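Sulfate adenylyltransferase, adenylylsulfate kinase (Thiobacillus denitrificans, PDB 3CR8) phosphorylates adenosine 5'-phosphosulfate with ATP to give 3'-phosphoadenylyl sulfate, acting as a hexameric APS kinase that lacks ATP sulfurylase activity. Local coordinates at residues Y110-S118 with L129-P140; W163-A171 with V252-I262. All blocks are in the same frame, centred on the assembly; numbering follows the deposited sequence.

Contact 1: residues Y110-S118 with L129-P140; sequences YMLAILTLS and LAGEVEGAALPP
Strands 111-117 and 129-135 pair antiparallel in the mixed sheet of the PUA-like domain, A113 facing G135 and L115 facing V133 as non-hydrogen-bonded pairs. Between them I114 and E134 exchange both backbone bonds, I114 N to E134 O at 2.8 Å and E134 N to I114 O at 3.0 Å. Where the second strand ends, L112 O is gripped twice, by A136 N at 2.7 Å and A137 N at 3.2 Å, both from the same face of its carbonyl plane. L115 holds CG anti to the backbone N (chi1 172°), which spreads its methyls: CD1 lies against the carbonyl oxygens of G131 and E132, with V133 CG2 further off at 4.1 Å, and CD2 is 3.8 Å from L129 CB. The E134 side chain runs alongside that of I114, and its carboxylate is tied off by salt bridges to R101 and K21. At the solvent-exposed end, P140 CG sits over one face of the Y110 ring, 4.2 Å from its centroid, a CH-pi contact. On the far edge of the first strand L112 and A113 both face L104: an antiparallel ladder carrying a classic beta bulge, its A113 and V133 face packed on helix 39-50.

Contact 2: residues W163-A171 with V252-I262; sequences WRRIIAWQA and VARNFGCSLLI
In the Rossmann-like parallel sheet of the ATP-sulfurylase-like domain, I167 pairs with L260 and A168 with L261, joining strands 166-169 and 260-262. Strand 166-169 is the middle of the five, and 260-262 lies between it and 299-301. A168 N gives to L260 O at 2.9 Å, and A168 O takes I262 N at 3.0 Å, almost in line with its C=O bond (173°). One step back, I166 O accepts L260 N at 3.1 Å and a weak bond from S259 N. On one face I167 CG2 meets I262 CG1 at 3.7 Å, the two side chains crossing at a slant; helix 177-189 lies over I167, and I262 also touches I301. On the other, C258 swings SG anti to its carbonyl carbon (chi1 -50°), bringing it 3.5 Å from A168 CB. Q170 crosses L261 at about a right angle, and Q170 NE2 lies 3.6 Å from A253 CB on the incoming helix, which ends in a Schellman motif at G257. With I262 cut back to an alanine, I167 CG2 is likely to lose its partner and a gap to open towards I301. Backbone bonds thus set the strand register while aliphatic groups pack on both faces, joined on the A168 side by the C258 thiol; Q170, whose OE1 has a weak hydrogen bond to R249, brings an amide against A253.

Overall arrangement
Both contacts are largely buried strand pairings, but they hold different domains: contact 1 lies in the PUA-like domain and contact 2 in the ATP-sulfurylase-like domain. They follow each other in series along the chain, with centres 27 Å apart and nearest atoms about 10 Å apart, so neither touches the other. Contact 1 joins strands close in sequence and runs antiparallel, reaching the surface at its ends, with the E134 carboxylate turned to partners outside the pairing. Contact 2 brings together segments 81 residues apart at their closest ends, runs parallel and is mostly apolar, with Q170, S259 and R165 at its margins; its R164 and W163 end meets a second subunit, whereas contact 1 touches no other chain.

Contact 1: residues Y110-S118 with L129-P140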
loop_
_atom_site.group_PDB
_atom_site.type_symbol
_atom_site.label_atom_id
_atom_site.label_comp_id
_atom_site.label_asym_id
_atom_site.label_seq_id
_atom_site.Cartn_x
_atom_site.Cartn_y
_atom_site.Cartn_z
ATOM N N TYR A 110 53.198 3.062 7.661
ATOM C CA TYR A 110 52.791 4.123 8.584
ATOM C C TYR A 110 53.174 3.730 10.011
ATOM O O TYR A 110 52.877 2.648 10.479
ATOM C CB TYR A 110 51.296 4.402 8.464
ATOM C CG TYR A 110 50.762 5.510 9.351
ATOM C CD1 TYR A 110 50.844 6.834 8.974
ATOM C CD2 TYR A 110 50.145 5.220 10.556
ATOM C CE1 TYR A 110 50.343 7.842 9.788
ATOM C CE2 TYR A 110 49.640 6.219 11.378
ATOM C CZ TYR A 110 49.739 7.528 10.992
ATOM O OH TYR A 110 49.233 8.516 11.817
ATOM N N MET A 111 53.850 4.625 10.699
ATOM C CA MET A 111 54.450 4.299 11.973
ATOM C C MET A 111 53.454 4.441 13.112
ATOM O O MET A 111 52.735 5.451 13.193
ATOM C CB MET A 111 55.673 5.193 12.188
ATOM C CG MET A 111 55.776 5.826 13.538
ATOM S SD MET A 111 56.659 4.772 14.642
ATOM C CE MET A 111 56.549 5.799 16.105
ATOM N N LEU A 112 53.444 3.430 13.994
ATOM C CA LEU A 112 52.487 3.318 15.107
ATOM C C LEU A 112 53.109 3.439 16.500
ATOM O O LEU A 112 52.585 4.112 17.394
ATOM C CB LEU A 112 51.742 1.988 15.037
ATOM C CG LEU A 112 51.004 1.654 13.751
ATOM C CD1 LEU A 112 50.622 0.188 13.692
ATOM C CD2 LEU A 112 49.799 2.527 13.639
ATOM N N ALA A 113 54.221 2.757 16.696
ATOM C CA ALA A 113 54.815 2.710 18.016
ATOM C C ALA A 113 56.208 2.133 17.916
ATOM O O ALA A 113 56.523 1.461 16.932
ATOM C CB ALA A 113 53.954 1.845 18.942
ATOM N N ILE A 114 57.049 2.399 18.913
ATOM C CA ILE A 114 58.281 1.625 19.021
ATOM C C ILE A 114 58.192 0.579 20.158
ATOM O O ILE A 114 57.800 0.880 21.307
ATOM C CB ILE A 114 59.611 2.498 19.031
ATOM C CG1 ILE A 114 59.892 3.085 20.403
ATOM C CG2 ILE A 114 59.567 3.619 17.999
ATOM C CD1 ILE A 114 60.412 2.072 21.416
ATOM N N LEU A 115 58.519 -0.657 19.794
ATOM C CA LEU A 115 58.629 -1.755 20.736
ATOM C C LEU A 115 60.061 -1.843 21.248
ATOM O O LEU A 115 61.017 -1.875 20.472
ATOM C CB LEU A 115 58.251 -3.061 20.042
ATOM C CG LEU A 115 58.487 -4.353 20.814
ATOM C CD1 LEU A 115 57.777 -4.300 22.131
ATOM C CD2 LEU A 115 58.052 -5.559 20.022
ATOM N N THR A 116 60.208 -1.867 22.561
ATOM C CA THR A 116 61.508 -2.051 23.167
ATOM C C THR A 116 61.642 -3.549 23.503
ATOM O O THR A 116 61.018 -4.025 24.449
ATOM C CB THR A 116 61.649 -1.130 24.426
ATOM O OG1 THR A 116 61.095 0.170 24.149
ATOM C CG2 THR A 116 63.092 -0.967 24.853
ATOM N N LEU A 117 62.428 -4.291 22.722
ATOM C CA LEU A 117 62.471 -5.753 22.833
ATOM C C LEU A 117 62.868 -6.350 24.205
ATOM O O LEU A 117 63.979 -6.133 24.683
ATOM C CB LEU A 117 63.360 -6.327 21.735
ATOM C CG LEU A 117 62.775 -6.184 20.336
ATOM C CD1 LEU A 117 63.575 -6.904 19.251
ATOM C CD2 LEU A 117 61.365 -6.683 20.352
ATOM N N SER A 118 61.949 -7.098 24.825
ATOM C CA SER A 118 62.216 -7.923 26.021
ATOM C C SER A 118 62.714 -9.313 25.643
ATOM O O SER A 118 63.655 -9.824 26.245
ATOM C CB SER A 118 60.946 -8.165 26.823
ATOM O OG SER A 118 60.580 -7.069 27.622
ATOM N N LEU A 129 57.233 -11.520 19.628
ATOM C CA LEU A 129 58.004 -10.393 20.123
ATOM C C LEU A 129 57.433 -9.929 21.455
ATOM O O LEU A 129 56.260 -10.161 21.755
ATOM C CB LEU A 129 57.997 -9.248 19.119
ATOM C CG LEU A 129 58.329 -9.608 17.683
ATOM C CD1 LEU A 129 58.148 -8.394 16.772
ATOM C CD2 LEU A 129 59.744 -10.143 17.647
ATOM N N ALA A 130 58.276 -9.270 22.244
ATOM C CA ALA A 130 57.948 -8.906 23.605
ATOM C C ALA A 130 58.605 -7.588 23.965
ATOM O O ALA A 130 59.632 -7.232 23.412
ATOM C CB ALA A 130 58.410 -9.987 24.558
ATOM N N GLY A 131 58.012 -6.866 24.908
ATOM C CA GLY A 131 58.608 -5.651 25.408
ATOM C C GLY A 131 57.586 -4.557 25.638
ATOM O O GLY A 131 56.454 -4.635 25.147
ATOM N N GLU A 132 57.999 -3.534 26.388
ATOM C CA GLU A 132 57.204 -2.340 26.587
ATOM C C GLU A 132 56.949 -1.631 25.271
ATOM O O GLU A 132 57.744 -1.713 24.336
ATOM C CB GLU A 132 57.912 -1.410 27.544
ATOM C CG GLU A 132 58.081 -2.002 28.916
ATOM C CD GLU A 132 56.770 -2.320 29.553
ATOM O OE1 GLU A 132 55.860 -1.478 29.494
ATOM O OE2 GLU A 132 56.634 -3.420 30.114
ATOM N N VAL A 133 55.827 -0.940 25.186
ATOM C CA VAL A 133 55.446 -0.301 23.937
ATOM C C VAL A 133 55.289 1.192 24.166
ATOM O O VAL A 133 54.760 1.596 25.190
ATOM C CB VAL A 133 54.129 -0.894 23.380
ATOM C CG1 VAL A 133 53.657 -0.110 22.171
ATOM C CG2 VAL A 133 54.324 -2.344 23.026
ATOM N N GLU A 134 55.787 2.004 23.231
ATOM C CA GLU A 134 55.553 3.451 23.267
ATOM C C GLU A 134 54.897 3.836 21.965
ATOM O O GLU A 134 55.501 3.690 20.898
ATOM C CB GLU A 134 56.851 4.258 23.441
ATOM C CG GLU A 134 57.511 4.162 24.808
ATOM C CD GLU A 134 58.990 4.565 24.789
ATOM O OE1 GLU A 134 59.735 4.130 23.886
ATOM O OE2 GLU A 134 59.426 5.303 25.692
ATOM N N GLY A 135 53.669 4.336 22.060
ATOM C CA GLY A 135 52.887 4.664 20.883
ATOM C C GLY A 135 52.905 6.099 20.386
ATOM O O GLY A 135 52.881 7.059 21.164
ATOM N N ALA A 136 52.932 6.232 19.066
ATOM C CA ALA A 136 52.869 7.535 18.402
ATOM C C ALA A 136 51.483 7.784 17.814
ATOM O O ALA A 136 50.868 8.813 18.071
ATOM C CB ALA A 136 53.914 7.603 17.296
ATOM N N ALA A 137 51.020 6.822 17.018
ATOM C CA ALA A 137 49.750 6.883 16.324
ATOM C C ALA A 137 48.993 5.567 16.431
ATOM O O ALA A 137 49.595 4.518 16.632
ATOM C CB ALA A 137 49.980 7.198 14.875
ATOM N N LEU A 138 47.666 5.633 16.289
ATOM C CA LEU A 138 46.838 4.436 16.173
ATOM C C LEU A 138 46.645 4.048 14.712
ATOM O O LEU A 138 46.703 4.887 13.822
ATOM C CB LEU A 138 45.457 4.642 16.799
ATOM C CG LEU A 138 45.306 5.423 18.096
ATOM C CD1 LEU A 138 45.633 6.917 17.876
ATOM C CD2 LEU A 138 43.887 5.265 18.547
ATOM N N PRO A 139 46.388 2.764 14.460
ATOM C CA PRO A 139 46.078 2.361 13.088
ATOM C C PRO A 139 45.087 3.307 12.431
ATOM O O PRO A 139 44.066 3.643 13.029
ATOM C CB PRO A 139 45.457 0.977 13.273
ATOM C CG PRO A 139 46.138 0.447 14.495
ATOM C CD PRO A 139 46.346 1.623 15.394
ATOM N N PRO A 140 45.389 3.754 11.203
ATOM C CA PRO A 140 44.467 4.676 10.539
ATOM C C PRO A 140 43.128 4.000 10.270
ATOM O O PRO A 140 43.086 2.885 9.765
ATOM C CB PRO A 140 45.185 5.012 9.230
ATOM C CG PRO A 140 46.596 4.582 9.427
ATOM C CD PRO A 140 46.519 3.400 10.333
#

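Contact 2: residues W163-A171 with V252-I262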
loop_
_atom_site.group_PDB
_atom_site.type_symbol
_atom_site.label_atom_id
_atom_site.label_comp_id
_atom_site.label_asym_id
_atom_site.label_seq_id
_atom_site.Cartn_x
_atom_site.Cartn_y
_atom_site.Cartn_z
ATOM N N TRP A 163 25.166 7.241 32.464
ATOM C CA TRP A 163 25.048 5.802 32.609
ATOM C C TRP A 163 25.974 5.319 33.706
ATOM O O TRP A 163 26.980 5.953 33.970
ATOM C CB TRP A 163 25.479 5.127 31.308
ATOM C CG TRP A 163 24.497 5.179 30.185
ATOM C CD1 TRP A 163 23.485 6.071 30.012
ATOM C CD2 TRP A 163 24.468 4.308 29.065
ATOM N NE1 TRP A 163 22.803 5.792 28.853
ATOM C CE2 TRP A 163 23.392 4.714 28.250
ATOM C CE3 TRP A 163 25.235 3.208 28.679
ATOM C CZ2 TRP A 163 23.066 4.065 27.058
ATOM C CZ3 TRP A 163 24.918 2.562 27.489
ATOM C CH2 TRP A 163 23.842 2.999 26.685
ATOM N N ARG A 164 25.655 4.185 34.329
ATOM C CA ARG A 164 26.543 3.578 35.330
ATOM C C ARG A 164 26.763 2.079 35.093
ATOM O O ARG A 164 27.879 1.596 34.893
ATOM C CB ARG A 164 25.975 3.765 36.734
ATOM C CG ARG A 164 25.952 5.190 37.268
ATOM C CD ARG A 164 25.344 5.255 38.662
ATOM N NE ARG A 164 23.881 5.117 38.673
ATOM C CZ ARG A 164 23.168 4.737 39.740
ATOM N NH1 ARG A 164 23.792 4.448 40.877
ATOM N NH2 ARG A 164 21.834 4.640 39.679
ATOM N N ARG A 165 25.665 1.343 35.126
ATOM C CA ARG A 165 25.652 -0.112 35.023
ATOM C C ARG A 165 25.290 -0.444 33.574
ATOM O O ARG A 165 24.276 0.064 33.060
ATOM C CB ARG A 165 24.574 -0.631 35.982
ATOM C CG ARG A 165 24.419 -2.110 36.106
ATOM C CD ARG A 165 23.021 -2.400 36.605
ATOM N NE ARG A 165 22.969 -3.618 37.390
ATOM C CZ ARG A 165 23.038 -3.618 38.706
ATOM N NH1 ARG A 165 23.159 -2.460 39.346
ATOM N NH2 ARG A 165 22.982 -4.764 39.372
ATOM N N ILE A 166 26.103 -1.293 32.928
ATOM C CA ILE A 166 26.024 -1.512 31.482
ATOM C C ILE A 166 26.299 -2.961 31.078
ATOM O O ILE A 166 27.373 -3.509 31.364
ATOM C CB ILE A 166 27.016 -0.580 30.742
ATOM C CG1 ILE A 166 26.787 0.885 31.134
ATOM C CG2 ILE A 166 26.896 -0.734 29.259
ATOM C CD1 ILE A 166 27.922 1.818 30.742
ATOM N N ILE A 167 25.314 -3.568 30.412
ATOM C CA ILE A 167 25.513 -4.830 29.715
ATOM C C ILE A 167 26.128 -4.553 28.348
ATOM O O ILE A 167 25.675 -3.668 27.614
ATOM C CB ILE A 167 24.190 -5.547 29.453
ATOM C CG1 ILE A 167 23.220 -5.311 30.586
ATOM C CG2 ILE A 167 24.397 -7.046 29.218
ATOM C CD1 ILE A 167 21.973 -6.132 30.431
ATOM N N ALA A 168 27.140 -5.338 28.002
ATOM C CA ALA A 168 27.748 -5.268 26.687
ATOM C C ALA A 168 27.425 -6.517 25.907
ATOM O O ALA A 168 27.310 -7.599 26.482
ATOM C CB ALA A 168 29.236 -5.110 26.807
ATOM N N TRP A 169 27.269 -6.348 24.603
ATOM C CA TRP A 169 27.054 -7.450 23.687
ATOM C C TRP A 169 28.111 -7.226 22.606
ATOM O O TRP A 169 28.069 -6.233 21.868
ATOM C CB TRP A 169 25.622 -7.395 23.129
ATOM C CG TRP A 169 25.354 -8.355 22.042
ATOM C CD1 TRP A 169 25.613 -8.191 20.710
ATOM C CD2 TRP A 169 24.749 -9.632 22.177
ATOM N NE1 TRP A 169 25.212 -9.303 20.012
ATOM C CE2 TRP A 169 24.689 -10.203 20.891
ATOM C CE3 TRP A 169 24.253 -10.346 23.254
ATOM C CZ2 TRP A 169 24.156 -11.451 20.667
ATOM C CZ3 TRP A 169 23.725 -11.592 23.023
ATOM C CH2 TRP A 169 23.677 -12.132 21.742
ATOM N N GLN A 170 29.090 -8.121 22.555
ATOM C CA GLN A 170 30.215 -7.961 21.656
ATOM C C GLN A 170 30.044 -8.766 20.388
ATOM O O GLN A 170 30.819 -9.667 20.114
ATOM C CB GLN A 170 31.502 -8.353 22.370
ATOM C CG GLN A 170 32.131 -7.186 23.141
ATOM C CD GLN A 170 32.940 -7.595 24.385
ATOM O OE1 GLN A 170 33.408 -8.724 24.517
ATOM N NE2 GLN A 170 33.101 -6.660 25.297
ATOM N N ALA A 171 29.035 -8.411 19.602
ATOM C CA ALA A 171 28.610 -9.213 18.457
ATOM C C ALA A 171 29.720 -9.579 17.480
ATOM O O ALA A 171 30.630 -8.791 17.238
ATOM C CB ALA A 171 27.489 -8.515 17.726
ATOM N N VAL A 252 38.210 -6.861 28.741
ATOM C CA VAL A 252 38.117 -5.689 27.888
ATOM C C VAL A 252 36.755 -5.035 28.076
ATOM O O VAL A 252 36.633 -3.811 28.015
ATOM C CB VAL A 252 38.437 -5.967 26.401
ATOM C CG1 VAL A 252 39.170 -7.301 26.230
ATOM C CG2 VAL A 252 37.194 -5.907 25.564
ATOM N N ALA A 253 35.729 -5.836 28.350
ATOM C CA ALA A 253 34.418 -5.257 28.626
ATOM C C ALA A 253 34.528 -4.329 29.827
ATOM O O ALA A 253 33.971 -3.225 29.861
ATOM C CB ALA A 253 33.420 -6.326 28.900
ATOM N N ARG A 254 35.257 -4.792 30.828
ATOM C CA ARG A 254 35.488 -3.980 31.998
ATOM C C ARG A 254 36.260 -2.718 31.686
ATOM O O ARG A 254 35.959 -1.653 32.226
ATOM C CB ARG A 254 36.264 -4.751 33.037
ATOM C CG ARG A 254 36.455 -3.929 34.281
ATOM C CD ARG A 254 37.371 -4.585 35.260
ATOM N NE ARG A 254 37.537 -3.738 36.419
ATOM C CZ ARG A 254 38.042 -4.156 37.560
ATOM N NH1 ARG A 254 38.417 -5.419 37.673
ATOM N NH2 ARG A 254 38.175 -3.313 38.573
ATOM N N ASN A 255 37.276 -2.831 30.835
ATOM C CA ASN A 255 38.093 -1.664 30.524
ATOM C C ASN A 255 37.333 -0.629 29.709
ATOM O O ASN A 255 37.602 0.557 29.774
ATOM C CB ASN A 255 39.405 -2.074 29.874
ATOM C CG ASN A 255 40.401 -2.635 30.884
ATOM O OD1 ASN A 255 40.456 -2.170 32.026
ATOM N ND2 ASN A 255 41.190 -3.638 30.468
ATOM N N PHE A 256 36.331 -1.082 28.975
ATOM C CA PHE A 256 35.478 -0.148 28.244
ATOM C C PHE A 256 34.371 0.509 29.112
ATOM O O PHE A 256 33.746 1.495 28.715
ATOM C CB PHE A 256 34.862 -0.847 27.041
ATOM C CG PHE A 256 35.720 -0.807 25.803
ATOM C CD1 PHE A 256 35.670 0.281 24.960
ATOM C CD2 PHE A 256 36.557 -1.877 25.472
ATOM C CE1 PHE A 256 36.440 0.318 23.820
ATOM C CE2 PHE A 256 37.325 -1.834 24.344
ATOM C CZ PHE A 256 37.271 -0.731 23.517
ATOM N N GLY A 257 34.137 -0.032 30.300
ATOM C CA GLY A 257 33.158 0.536 31.202
ATOM C C GLY A 257 32.034 -0.431 31.566
ATOM O O GLY A 257 31.203 -0.139 32.430
ATOM N N CYS A 258 31.992 -1.588 30.920
ATOM C CA CYS A 258 30.863 -2.473 31.127
ATOM C C CYS A 258 31.048 -3.356 32.345
ATOM O O CYS A 258 32.141 -3.871 32.591
ATOM C CB CYS A 258 30.670 -3.339 29.893
ATOM S SG CYS A 258 30.651 -2.363 28.479
ATOM N N SER A 259 29.969 -3.560 33.088
ATOM C CA SER A 259 30.016 -4.461 34.238
ATOM C C SER A 259 29.246 -5.777 34.006
ATOM O O SER A 259 29.178 -6.635 34.896
ATOM C CB SER A 259 29.524 -3.738 35.503
ATOM O OG SER A 259 28.180 -3.310 35.378
ATOM N N LEU A 260 28.664 -5.918 32.816
ATOM C CA LEU A 260 27.993 -7.154 32.431
ATOM C C LEU A 260 28.356 -7.540 30.988
ATOM O O LEU A 260 28.591 -6.685 30.139
ATOM C CB LEU A 260 26.477 -7.025 32.612
ATOM C CG LEU A 260 26.009 -6.845 34.058
ATOM C CD1 LEU A 260 25.682 -5.395 34.362
ATOM C CD2 LEU A 260 24.810 -7.736 34.365
ATOM N N LEU A 261 28.417 -8.829 30.705
ATOM C CA LEU A 261 28.797 -9.270 29.375
ATOM C C LEU A 261 27.891 -10.432 28.952
ATOM O O LEU A 261 27.661 -11.374 29.712
ATOM C CB LEU A 261 30.242 -9.731 29.395
ATOM C CG LEU A 261 31.095 -9.513 28.163
ATOM C CD1 LEU A 261 31.783 -10.818 27.837
ATOM C CD2 LEU A 261 30.240 -9.056 27.017
ATOM N N ILE A 262 27.339 -10.364 27.756
ATOM C CA ILE A 262 26.536 -11.461 27.300
ATOM C C ILE A 262 27.491 -12.355 26.523
ATOM O O ILE A 262 28.383 -11.863 25.876
ATOM C CB ILE A 262 25.393 -10.967 26.439
ATOM C CG1 ILE A 262 24.382 -10.239 27.309
ATOM C CG2 ILE A 262 24.724 -12.125 25.796
ATOM C CD1 ILE A 262 23.304 -9.557 26.528
#